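Local coordinates for BvnE (Penicillium brevicompactum, PDB 6U9I), which catalyses a stereoselective semipinacol rearrangement in brevianamide assembly, probably the step that forms the spiro-indoxyl centre, at residues V20-W25 with V97-A102. Residues are numbered along the deposited sequence; the frame is centred on the assembly and turned at random.
Sequences VSAHRW and VVMHLA
Ala22 and Val97 make the first touch between helix 14-31 and strand 96-107, a worked example of how a helix one turn at a time lies against every second residue of a strand. The CB of Ala22 points at the strand and meets CG1 of Val97 at 3.7 Å; this pair also has the closest CA atoms of the two segments, 6.9 Å apart. Ala22 CB also lies 4.2 Å from Met99 CE, the terminal methyl of that side chain. The order of helices and strands, a long N-terminal helix packed on a strongly curved mixed sheet, is consistent with the cone-like alpha+beta barrel of the SnoaL-like, NTF2-like proteins. Segments 20-25 and 97-102 run at 44° to one another, with a signed crossing angle of -44°. One turn on, Trp25 takes over from Ala22. With CG anti to the backbone N (chi1 -178°), its indole reaches along the helix to the strand, where its benzo side meets two residues. Met99, its chain bent at the last torsion, brings CE obliquely to within 4.0 Å of Trp25 CE3, while Leu101 sets CD1 at the ring edge, near its plane, 3.8 Å from Trp25 CZ3. Leu80 and Leu82 of strand 78-82 and Leu26 of the helix pack around this apolar layer, and the opposite side of the strand carries Val98, which packs on Val98 of the second subunit.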
loop_
_atom_site.group_PDB
_atom_site.type_symbol
_atom_site.label_atom_id
_atom_site.label_comp_id
_atom_site.label_asym_id
_atom_site.label_seq_id
_atom_site.Cartn_x
_atom_site.Cartn_y
_atom_site.Cartn_z
ATOM N N VAL A 20 -5.996 -12.514 13.621
ATOM C CA VAL A 20 -6.161 -12.111 15.016
ATOM C C VAL A 20 -5.047 -11.161 15.445
ATOM O O VAL A 20 -5.301 -10.143 16.101
ATOM C CB VAL A 20 -6.235 -13.353 15.926
ATOM C CG1 VAL A 20 -5.991 -12.972 17.373
ATOM C CG2 VAL A 20 -7.590 -14.043 15.759
ATOM N N SER A 21 -3.795 -11.462 15.080
ATOM C CA SER A 21 -2.720 -10.549 15.477
ATOM C C SER A 21 -2.763 -9.229 14.721
ATOM O O SER A 21 -2.368 -8.197 15.278
ATOM C CB SER A 21 -1.342 -11.199 15.322
ATOM O OG SER A 21 -1.304 -12.459 15.956
ATOM N N ALA A 22 -3.215 -9.231 13.462
ATOM C CA ALA A 22 -3.371 -7.960 12.758
ATOM C C ALA A 22 -4.477 -7.121 13.390
ATOM O O ALA A 22 -4.336 -5.900 13.544
ATOM C CB ALA A 22 -3.667 -8.201 11.274
ATOM N N HIS A 23 -5.591 -7.752 13.768
ATOM C CA HIS A 23 -6.633 -6.981 14.434
ATOM C C HIS A 23 -6.195 -6.535 15.817
ATOM O O HIS A 23 -6.594 -5.456 16.271
ATOM C CB HIS A 23 -7.930 -7.788 14.495
ATOM C CG HIS A 23 -8.695 -7.772 13.206
ATOM N ND1 HIS A 23 -9.208 -6.611 12.663
ATOM C CD2 HIS A 23 -9.015 -8.764 12.341
ATOM C CE1 HIS A 23 -9.815 -6.893 11.522
ATOM N NE2 HIS A 23 -9.711 -8.192 11.303
ATOM N N ARG A 24 -5.362 -7.328 16.498
ATOM C CA ARG A 24 -4.828 -6.868 17.773
ATOM C C ARG A 24 -3.958 -5.640 17.583
ATOM O O ARG A 24 -3.992 -4.710 18.400
ATOM C CB ARG A 24 -4.045 -7.984 18.466
ATOM C CG ARG A 24 -3.493 -7.569 19.834
ATOM C CD ARG A 24 -2.715 -8.707 20.463
ATOM N NE ARG A 24 -1.615 -9.112 19.591
ATOM C CZ ARG A 24 -0.806 -10.138 19.836
ATOM N NH1 ARG A 24 0.162 -10.434 18.978
ATOM N NH2 ARG A 24 -0.969 -10.866 20.938
ATOM N N TRP A 25 -3.157 -5.622 16.507
ATOM C CA TRP A 25 -2.343 -4.447 16.224
ATOM C C TRP A 25 -3.219 -3.213 16.028
ATOM O O TRP A 25 -2.915 -2.137 16.552
ATOM C CB TRP A 25 -1.468 -4.706 14.994
ATOM C CG TRP A 25 -0.568 -3.565 14.649
ATOM C CD1 TRP A 25 0.615 -3.246 15.251
ATOM C CD2 TRP A 25 -0.774 -2.585 13.615
ATOM N NE1 TRP A 25 1.163 -2.128 14.657
ATOM C CE2 TRP A 25 0.329 -1.705 13.652
ATOM C CE3 TRP A 25 -1.781 -2.368 12.660
ATOM C CZ2 TRP A 25 0.452 -0.622 12.777
ATOM C CZ3 TRP A 25 -1.652 -1.284 11.788
ATOM C CH2 TRP A 25 -0.545 -0.432 11.856
ATOM N N VAL A 97 0.639 -9.663 6.672
ATOM C CA VAL A 97 -0.742 -9.190 6.535
ATOM C C VAL A 97 -0.701 -7.779 5.969
ATOM O O VAL A 97 -0.035 -6.905 6.533
ATOM C CB VAL A 97 -1.499 -9.194 7.876
ATOM C CG1 VAL A 97 -2.949 -8.674 7.669
ATOM C CG2 VAL A 97 -1.511 -10.595 8.477
ATOM N N VAL A 98 -1.430 -7.549 4.874
ATOM C CA VAL A 98 -1.498 -6.234 4.236
ATOM C C VAL A 98 -2.870 -5.630 4.511
ATOM O O VAL A 98 -3.883 -6.320 4.374
ATOM C CB VAL A 98 -1.241 -6.340 2.725
ATOM C CG1 VAL A 98 -1.354 -4.966 2.060
ATOM C CG2 VAL A 98 0.148 -6.940 2.480
ATOM N N MET A 99 -2.904 -4.350 4.889
ATOM C CA MET A 99 -4.170 -3.687 5.190
ATOM C C MET A 99 -4.193 -2.280 4.620
ATOM O O MET A 99 -3.250 -1.502 4.797
ATOM C CB MET A 99 -4.439 -3.629 6.694
ATOM C CG MET A 99 -4.694 -5.017 7.287
ATOM S SD MET A 99 -5.165 -4.968 9.015
ATOM C CE MET A 99 -3.669 -4.336 9.759
ATOM N N HIS A 100 -5.299 -1.962 3.960
ATOM C CA HIS A 100 -5.580 -0.625 3.460
ATOM C C HIS A 100 -6.361 0.102 4.549
ATOM O O HIS A 100 -7.472 -0.306 4.887
ATOM C CB HIS A 100 -6.385 -0.750 2.168
ATOM C CG HIS A 100 -6.522 0.520 1.396
ATOM N ND1 HIS A 100 -7.430 0.654 0.367
ATOM C CD2 HIS A 100 -5.875 1.708 1.489
ATOM C CE1 HIS A 100 -7.339 1.872 -0.142
ATOM N NE2 HIS A 100 -6.403 2.532 0.520
ATOM N N LEU A 101 -5.776 1.160 5.118
ATOM C CA LEU A 101 -6.263 1.757 6.356
ATOM C C LEU A 101 -6.557 3.239 6.191
ATOM O O LEU A 101 -5.918 3.936 5.401
ATOM C CB LEU A 101 -5.241 1.612 7.497
ATOM C CG LEU A 101 -4.786 0.202 7.879
ATOM C CD1 LEU A 101 -3.737 0.260 8.996
ATOM C CD2 LEU A 101 -5.958 -0.689 8.287
ATOM N N ALA A 102 -7.507 3.716 6.992
ATOM C CA ALA A 102 -7.781 5.135 7.159
ATOM C C ALA A 102 -7.513 5.527 8.604
ATOM O O ALA A 102 -7.877 4.792 9.531
ATOM C CB ALA A 102 -9.240 5.462 6.808
#